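Long-range contacts in putative uncharacterized protein (Singapore grouper iridovirus, PDB 3RJ2), which probably binds histone H3 and is the ORF158L protein of an iridovirus that infects grouper: residues A[5-13]-A[48-57]; A[30-38]-A[92-103]. One frame throughout, in Å; residues are numbered along the deposited sequence.

Contact 1 of 2, residues A[5-13]-A[48-57]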
# COMPACT_ATOMS: atom_id res chain seq x y z
N ILE A 5 -10.75 -4.18 3.39
CA ILE A 5 -9.30 -3.99 3.78
C ILE A 5 -9.06 -2.60 4.37
O ILE A 5 -9.25 -1.57 3.71
CB ILE A 5 -8.33 -4.25 2.60
CG1 ILE A 5 -8.70 -5.54 1.88
CG2 ILE A 5 -6.87 -4.30 3.06
CD1 ILE A 5 -8.77 -5.37 0.39
N VAL A 6 -8.63 -2.58 5.62
CA VAL A 6 -8.36 -1.34 6.33
C VAL A 6 -6.97 -1.46 6.89
O VAL A 6 -6.69 -2.36 7.67
CB VAL A 6 -9.41 -1.08 7.43
CG1 VAL A 6 -9.05 0.17 8.24
CG2 VAL A 6 -10.80 -0.94 6.81
N ALA A 7 -6.09 -0.57 6.46
CA ALA A 7 -4.70 -0.63 6.87
C ALA A 7 -4.36 0.54 7.78
O ALA A 7 -4.66 1.69 7.47
CB ALA A 7 -3.78 -0.66 5.64
N ASN A 8 -3.77 0.22 8.92
CA ASN A 8 -3.25 1.22 9.83
C ASN A 8 -1.73 1.22 9.67
O ASN A 8 -1.07 0.25 10.05
CB ASN A 8 -3.68 0.90 11.28
CG ASN A 8 -3.30 2.02 12.27
OD1 ASN A 8 -2.15 2.13 12.70
ND2 ASN A 8 -4.28 2.85 12.64
N CYS A 9 -1.19 2.28 9.06
CA CYS A 9 0.24 2.39 8.81
C CYS A 9 0.89 3.44 9.71
O CYS A 9 0.52 4.62 9.65
CB CYS A 9 0.53 2.76 7.36
SG CYS A 9 -0.29 1.74 6.12
N GLU A 10 1.85 2.99 10.52
CA GLU A 10 2.75 3.87 11.27
C GLU A 10 4.11 3.96 10.56
O GLU A 10 4.88 3.01 10.57
CB GLU A 10 2.96 3.39 12.71
CG GLU A 10 1.75 3.51 13.60
CD GLU A 10 2.03 3.12 15.07
OE1 GLU A 10 3.02 2.39 15.34
OE2 GLU A 10 1.25 3.56 15.96
N PHE A 11 4.36 5.10 9.95
CA PHE A 11 5.64 5.42 9.35
C PHE A 11 6.49 6.08 10.41
O PHE A 11 6.05 7.03 11.04
CB PHE A 11 5.47 6.33 8.15
CG PHE A 11 4.94 5.62 6.94
CD1 PHE A 11 3.59 5.65 6.64
CD2 PHE A 11 5.80 4.91 6.11
CE1 PHE A 11 3.09 4.98 5.54
CE2 PHE A 11 5.31 4.24 5.00
CZ PHE A 11 3.96 4.28 4.71
N VAL A 12 7.69 5.54 10.62
CA VAL A 12 8.59 5.99 11.68
C VAL A 12 9.81 6.63 11.04
O VAL A 12 10.40 6.04 10.15
CB VAL A 12 9.04 4.79 12.58
CG1 VAL A 12 9.75 5.27 13.84
CG2 VAL A 12 7.85 3.93 12.95
N ASN A 13 10.17 7.84 11.47
CA ASN A 13 11.40 8.48 10.96
C ASN A 13 12.65 8.01 11.72
O ASN A 13 12.55 7.11 12.55
CB ASN A 13 11.26 10.01 10.89
CG ASN A 13 11.26 10.69 12.27
OD1 ASN A 13 11.49 10.06 13.30
ND2 ASN A 13 11.01 12.00 12.27
N SER A 48 -0.84 -2.57 10.58
CA SER A 48 -1.86 -3.48 11.07
C SER A 48 -2.95 -3.53 10.01
O SER A 48 -3.61 -2.51 9.75
CB SER A 48 -2.42 -2.97 12.39
OG SER A 48 -3.32 -3.91 12.95
N VAL A 49 -3.14 -4.68 9.37
CA VAL A 49 -4.08 -4.76 8.25
C VAL A 49 -5.30 -5.60 8.59
O VAL A 49 -5.18 -6.78 8.88
CB VAL A 49 -3.43 -5.30 6.95
CG1 VAL A 49 -4.45 -5.35 5.84
CG2 VAL A 49 -2.24 -4.44 6.52
N ASP A 50 -6.46 -4.97 8.54
CA ASP A 50 -7.74 -5.63 8.78
C ASP A 50 -8.28 -6.12 7.44
O ASP A 50 -8.65 -5.31 6.59
CB ASP A 50 -8.71 -4.63 9.41
CG ASP A 50 -9.76 -5.29 10.27
OD1 ASP A 50 -10.10 -6.47 10.03
OD2 ASP A 50 -10.24 -4.61 11.21
N GLY A 51 -8.29 -7.43 7.25
CA GLY A 51 -8.78 -8.03 6.01
C GLY A 51 -9.47 -9.36 6.25
O GLY A 51 -10.36 -9.47 7.10
N GLU A 52 -9.04 -10.37 5.49
CA GLU A 52 -9.59 -11.72 5.54
C GLU A 52 -8.43 -12.70 5.39
O GLU A 52 -7.37 -12.33 4.87
CB GLU A 52 -10.60 -11.94 4.41
CG GLU A 52 -11.84 -11.02 4.43
CD GLU A 52 -12.65 -11.13 5.71
OE1 GLU A 52 -12.64 -12.21 6.33
OE2 GLU A 52 -13.30 -10.13 6.10
N MET A 53 -8.63 -13.93 5.84
CA MET A 53 -7.60 -14.95 5.79
C MET A 53 -7.19 -15.17 4.35
O MET A 53 -8.02 -15.08 3.45
CB MET A 53 -8.11 -16.28 6.36
CG MET A 53 -8.44 -16.26 7.86
SD MET A 53 -9.06 -17.86 8.52
CE MET A 53 -10.29 -18.27 7.30
N PHE A 54 -5.90 -15.47 4.17
CA PHE A 54 -5.30 -15.79 2.87
C PHE A 54 -5.27 -14.62 1.88
O PHE A 54 -4.94 -14.83 0.71
CB PHE A 54 -5.91 -17.07 2.25
CG PHE A 54 -5.89 -18.27 3.18
CD1 PHE A 54 -4.71 -18.98 3.41
CD2 PHE A 54 -7.04 -18.67 3.85
CE1 PHE A 54 -4.69 -20.08 4.29
CE2 PHE A 54 -7.02 -19.76 4.73
CZ PHE A 54 -5.85 -20.46 4.94
N MET A 55 -5.58 -13.40 2.33
CA MET A 55 -5.37 -12.21 1.47
C MET A 55 -3.88 -11.92 1.28
O MET A 55 -3.08 -12.23 2.15
CB MET A 55 -6.04 -10.96 2.06
CG MET A 55 -7.45 -10.67 1.60
SD MET A 55 -7.95 -9.10 2.33
CE MET A 55 -9.71 -9.15 1.95
N ARG A 56 -3.53 -11.32 0.16
CA ARG A 56 -2.16 -10.88 -0.04
C ARG A 56 -2.21 -9.42 -0.42
O ARG A 56 -3.06 -9.03 -1.21
CB ARG A 56 -1.50 -11.71 -1.14
CG ARG A 56 -0.17 -11.19 -1.61
CD ARG A 56 0.72 -12.35 -2.01
NE ARG A 56 0.81 -12.48 -3.45
CZ ARG A 56 1.27 -13.57 -4.08
NH1 ARG A 56 1.67 -14.64 -3.39
NH2 ARG A 56 1.31 -13.58 -5.40
N HIS A 57 -1.30 -8.63 0.13
CA HIS A 57 -1.13 -7.23 -0.27
C HIS A 57 0.31 -7.00 -0.73
O HIS A 57 1.23 -7.69 -0.29
CB HIS A 57 -1.47 -6.29 0.88
CG HIS A 57 -2.72 -6.66 1.60
ND1 HIS A 57 -2.73 -7.12 2.91
CD2 HIS A 57 -4.00 -6.72 1.18
CE1 HIS A 57 -3.96 -7.41 3.27
NE2 HIS A 57 -4.76 -7.18 2.24
O HOH W 1 -6.45 -1.72 10.54
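An antiparallel beta ladder between the two inner strands, 6-12 and 44-50, of the four-stranded sheet joins Val-6, Ala-7 and Asn-8 to Asp-50, Val-49 and Ser-48, with strand axes 4.7 Å apart and running at 171°. Two hydrogen-bonded pairs flank one non-hydrogen-bonded pair. Val-6 N donates to Asp-50 O and Asp-50 N returns a bond to Val-6 O at 2.8 Å; Asn-8 and Ser-48 exchange backbone bonds in the same way. A water donates to both Val-6 O and Ser-48 O, giving each of these carbonyls a second donor besides its ladder N-H.

Side chains alternate as the register requires. Val-6 and Asp-50 share a face with Asn-8 and Ser-48, whose OG is bonded to Glu-83. Ala-7 and Val-49 lie on the buried face, with Ala-7 CB 4.2 Å from Val-49 CG2. Because Val-49 CG1 stands anti to the backbone N (chi1 -180°), that branch lies alongside Ile-5 CG2, 3.8 Å away, the two side chains pointing the same way.

Ile-5 extends the contact past the ladder by dividing its branches. Its CG1 meets Met-55 SD at 3.7 Å and Met-55 CE equally closely, the two chains crossing at a slant. CG2 approaches His-57 NE2 obliquely to the ring, also at 3.7 Å, as the side chains pass in opposite directions. NE2 is buried by this contact and has no hydrogen-bond partner in the model. Between Asp-50 and His-57 the chain reverses through a type II turn from Glu-52 to Met-55, supported by a 3.3 Å bond from Met-55 N to Glu-52 O. Such a ladder, continued by a loop that crosses to a second sheet, is typical of a beta sandwich.

Contact 2 of 2, residues A[30-38]-A[92-103]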
# COMPACT_ATOMS: atom_id res chain seq x y z
N TYR A 30 -14.24 -3.03 -2.49
CA TYR A 30 -13.32 -4.15 -2.54
C TYR A 30 -11.83 -3.74 -2.67
O TYR A 30 -11.30 -3.09 -1.75
CB TYR A 30 -13.84 -5.17 -3.57
CG TYR A 30 -15.07 -5.94 -3.06
CD1 TYR A 30 -15.02 -7.34 -2.89
CD2 TYR A 30 -16.27 -5.28 -2.74
CE1 TYR A 30 -16.13 -8.05 -2.41
CE2 TYR A 30 -17.39 -5.99 -2.26
CZ TYR A 30 -17.31 -7.38 -2.10
OH TYR A 30 -18.39 -8.10 -1.63
N CYS A 31 -11.16 -4.10 -3.77
CA CYS A 31 -9.74 -3.77 -3.98
C CYS A 31 -9.47 -2.27 -4.11
O CYS A 31 -10.25 -1.54 -4.72
CB CYS A 31 -9.19 -4.45 -5.22
SG CYS A 31 -9.07 -6.19 -5.07
N TRP A 32 -8.36 -1.83 -3.52
CA TRP A 32 -7.88 -0.47 -3.72
C TRP A 32 -6.37 -0.42 -3.86
O TRP A 32 -5.68 -1.40 -3.62
CB TRP A 32 -8.39 0.49 -2.63
CG TRP A 32 -8.20 0.01 -1.21
CD1 TRP A 32 -9.18 -0.47 -0.37
CD2 TRP A 32 -6.98 0.00 -0.45
NE1 TRP A 32 -8.63 -0.79 0.85
CE2 TRP A 32 -7.29 -0.52 0.83
CE3 TRP A 32 -5.66 0.38 -0.73
CZ2 TRP A 32 -6.32 -0.69 1.83
CZ3 TRP A 32 -4.69 0.21 0.26
CH2 TRP A 32 -5.03 -0.32 1.53
N ILE A 33 -5.88 0.74 -4.30
CA ILE A 33 -4.45 1.03 -4.38
C ILE A 33 -4.27 2.33 -3.64
O ILE A 33 -5.11 3.23 -3.71
CB ILE A 33 -3.96 1.15 -5.84
CG1 ILE A 33 -4.20 -0.16 -6.60
CG2 ILE A 33 -2.48 1.52 -5.90
CD1 ILE A 33 -3.97 -0.04 -8.11
N TRP A 34 -3.18 2.42 -2.88
CA TRP A 34 -2.87 3.59 -2.10
C TRP A 34 -1.44 4.04 -2.39
O TRP A 34 -0.52 3.23 -2.39
CB TRP A 34 -3.05 3.25 -0.63
CG TRP A 34 -2.68 4.30 0.35
CD1 TRP A 34 -3.43 5.38 0.74
CD2 TRP A 34 -1.46 4.37 1.11
NE1 TRP A 34 -2.74 6.12 1.68
CE2 TRP A 34 -1.54 5.51 1.93
CE3 TRP A 34 -0.30 3.57 1.17
CZ2 TRP A 34 -0.50 5.88 2.83
CZ3 TRP A 34 0.74 3.94 2.06
CH2 TRP A 34 0.62 5.08 2.87
N THR A 35 -1.30 5.33 -2.66
CA THR A 35 -0.00 5.97 -2.91
C THR A 35 0.28 7.09 -1.91
O THR A 35 -0.57 7.94 -1.65
CB THR A 35 0.05 6.57 -4.34
OG1 THR A 35 -0.25 5.54 -5.28
CG2 THR A 35 1.45 7.12 -4.64
N TYR A 36 1.49 7.10 -1.35
CA TYR A 36 1.87 8.10 -0.36
C TYR A 36 3.23 8.67 -0.69
O TYR A 36 4.22 7.93 -0.71
CB TYR A 36 1.88 7.46 1.03
CG TYR A 36 2.33 8.32 2.20
CD1 TYR A 36 1.96 9.66 2.31
CD2 TYR A 36 3.07 7.76 3.24
CE1 TYR A 36 2.35 10.44 3.42
CE2 TYR A 36 3.47 8.52 4.33
CZ TYR A 36 3.10 9.85 4.42
OH TYR A 36 3.50 10.58 5.52
N LYS A 37 3.27 9.97 -0.95
CA LYS A 37 4.53 10.69 -1.13
C LYS A 37 5.03 11.09 0.25
O LYS A 37 4.31 11.73 1.00
CB LYS A 37 4.31 11.95 -1.98
CG LYS A 37 5.60 12.62 -2.40
CD LYS A 37 5.34 13.93 -3.12
CE LYS A 37 6.64 14.72 -3.27
NZ LYS A 37 6.51 15.80 -4.31
N PHE A 38 6.25 10.68 0.59
CA PHE A 38 6.83 10.99 1.90
C PHE A 38 7.09 12.49 2.05
O PHE A 38 7.69 13.11 1.17
CB PHE A 38 8.14 10.24 2.12
CG PHE A 38 8.01 8.72 2.13
CD1 PHE A 38 6.76 8.10 2.14
CD2 PHE A 38 9.15 7.92 2.15
CE1 PHE A 38 6.65 6.70 2.17
CE2 PHE A 38 9.05 6.53 2.18
CZ PHE A 38 7.81 5.92 2.19
N ALA A 92 13.78 5.56 -0.51
CA ALA A 92 12.34 5.59 -0.67
C ALA A 92 11.82 7.00 -0.49
O ALA A 92 12.11 7.66 0.50
CB ALA A 92 11.67 4.63 0.30
N ALA A 93 11.05 7.46 -1.48
CA ALA A 93 10.35 8.74 -1.44
C ALA A 93 8.83 8.57 -1.52
O ALA A 93 8.07 9.53 -1.29
CB ALA A 93 10.84 9.64 -2.56
N TYR A 94 8.38 7.35 -1.84
CA TYR A 94 6.96 7.01 -2.00
C TYR A 94 6.69 5.59 -1.57
O TYR A 94 7.53 4.71 -1.76
CB TYR A 94 6.52 7.02 -3.48
CG TYR A 94 6.66 8.32 -4.22
CD1 TYR A 94 5.59 9.20 -4.32
CD2 TYR A 94 7.85 8.64 -4.85
CE1 TYR A 94 5.71 10.38 -5.03
CE2 TYR A 94 7.99 9.82 -5.55
CZ TYR A 94 6.92 10.69 -5.64
OH TYR A 94 7.08 11.86 -6.34
N ALA A 95 5.50 5.38 -1.03
CA ALA A 95 5.01 4.04 -0.74
C ALA A 95 3.70 3.82 -1.49
O ALA A 95 2.96 4.76 -1.75
CB ALA A 95 4.82 3.83 0.76
N ARG A 96 3.45 2.58 -1.86
CA ARG A 96 2.19 2.20 -2.45
C ARG A 96 1.78 0.87 -1.83
O ARG A 96 2.63 0.00 -1.56
CB ARG A 96 2.32 2.11 -3.98
CG ARG A 96 1.08 1.59 -4.73
CD ARG A 96 1.17 1.89 -6.22
NE ARG A 96 1.11 3.32 -6.49
CZ ARG A 96 1.59 3.92 -7.58
NH1 ARG A 96 2.20 3.21 -8.53
NH2 ARG A 96 1.46 5.23 -7.72
N ILE A 97 0.49 0.72 -1.56
CA ILE A 97 -0.06 -0.56 -1.17
C ILE A 97 -1.06 -0.98 -2.24
O ILE A 97 -1.95 -0.19 -2.60
CB ILE A 97 -0.73 -0.48 0.24
CG1 ILE A 97 0.33 -0.15 1.30
CG2 ILE A 97 -1.48 -1.76 0.56
CD1 ILE A 97 -0.19 0.07 2.73
N HIS A 98 -0.90 -2.18 -2.79
CA HIS A 98 -1.96 -2.82 -3.57
C HIS A 98 -2.63 -3.78 -2.60
O HIS A 98 -2.04 -4.80 -2.24
CB HIS A 98 -1.41 -3.61 -4.77
CG HIS A 98 -0.85 -2.75 -5.88
ND1 HIS A 98 0.36 -2.09 -5.77
CD2 HIS A 98 -1.32 -2.48 -7.12
CE1 HIS A 98 0.59 -1.42 -6.88
NE2 HIS A 98 -0.40 -1.65 -7.72
N ALA A 99 -3.85 -3.44 -2.18
CA ALA A 99 -4.64 -4.28 -1.28
C ALA A 99 -5.37 -5.43 -2.00
O ALA A 99 -5.97 -5.23 -3.05
CB ALA A 99 -5.65 -3.42 -0.54
N ALA A 100 -5.31 -6.62 -1.40
CA ALA A 100 -5.82 -7.85 -1.99
C ALA A 100 -5.33 -7.99 -3.43
O ALA A 100 -6.13 -8.11 -4.36
CB ALA A 100 -7.35 -7.93 -1.92
N ILE A 101 -4.01 -7.97 -3.59
CA ILE A 101 -3.38 -8.20 -4.90
C ILE A 101 -3.57 -9.66 -5.32
O ILE A 101 -3.27 -10.02 -6.46
CB ILE A 101 -1.89 -7.81 -4.92
CG1 ILE A 101 -1.39 -7.71 -6.38
CG2 ILE A 101 -1.06 -8.80 -4.10
CD1 ILE A 101 -0.27 -6.75 -6.60
N ASN A 102 -4.06 -10.49 -4.39
CA ASN A 102 -4.45 -11.88 -4.72
C ASN A 102 -5.65 -11.91 -5.65
O ASN A 102 -5.84 -12.89 -6.36
CB ASN A 102 -4.68 -12.75 -3.47
CG ASN A 102 -5.74 -12.21 -2.55
OD1 ASN A 102 -6.80 -12.83 -2.37
ND2 ASN A 102 -5.46 -11.07 -1.94
N VAL A 103 -6.44 -10.83 -5.63
CA VAL A 103 -7.58 -10.65 -6.52
C VAL A 103 -7.22 -9.76 -7.73
O VAL A 103 -7.33 -10.19 -8.87
CB VAL A 103 -8.78 -10.05 -5.74
CG1 VAL A 103 -9.90 -9.62 -6.69
CG2 VAL A 103 -9.31 -11.07 -4.71
O HOH W 2 -5.19 -3.94 -5.40
O HOH W 3 8.89 11.98 -0.94
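With chi1 at 50°, Trp-32 carries CG between its backbone N and carbonyl carbon, which lays the indole over Ala-99, while Ile-97, its CG1 anti to the carbonyl carbon (chi1 -64°), sets that branch against Trp-34. The tryptophans and Ile-97 belong to the two central strands, 31-37 and 94-98, of the mixed six-stranded sheet, which pair antiparallel at 172° with axes 4.6 Å apart; Tyr-36 N donates to Ala-95 O, and Ala-95 N returns a bond to Tyr-36 O. Ala-99 CB sits 3.5 Å from the centroid of the Trp-32 six-membered ring, directly over its face, a CH-pi contact. Ile-97 bridges both indoles: CG2 touches Trp-32 CZ3 and CG1 lies 3.8 Å from Trp-34 CE3, neither approach being squarely over a face.

The opposite face of the sheet carries Ile-33, Thr-35 and Lys-37 beside His-98, Arg-96 and Tyr-94. Ile-33 CG2 covers one face of the His-98 imidazole, 4.3 Å from its centroid; the ring's NE2 is bonded to Thr-134. Arg-96 bends at chi3 and brings its guanidinium edge to Thr-35, where NE and NH2 both appear to donate to OG1, although that oxygen's position is less certain. Arg-96 NH1 is taken by the backbone oxygens of Thr-134 and Ala-137, so the guanidinium links strand 94-98 to the C-terminal end of the chain. Lys-37 runs extended alongside Tyr-94, Lys-37 CG 3.5 Å from Tyr-94 CE1.

Ala-93 and Tyr-94 form a classic bulge opposite Phe-62. Here Phe-38 N bonds to Ala-93 O at 2.9 Å, the Phe-38 ring faces Ala-93 C and Tyr-94 N, and a water donates to both Phe-38 O and Ala-93 O.

Overall arrangement
Contact 1 lies in the four-stranded sheet and contact 2 in the six-stranded one, their centres about 10 Å apart, and together they sample both layers of the sandwich. The chain itself connects them: residues 48-57 leave the first sheet and enter strand 56-62, the neighbour of strand 94-98 in the second. Side-chain donors of contact 2 also reach backbone carbonyls of contact 1, Trp-32 NE1 bonding to Ile-5 O at 3.0 Å and Asn-102 ND2 to Arg-56 O at 3.2 Å. Farther along strand 6-12, Phe-11 meets Tyr-36 ring to ring across the layers. Neither contact is assigned to a known site, so the histone-binding surface cannot be placed from them.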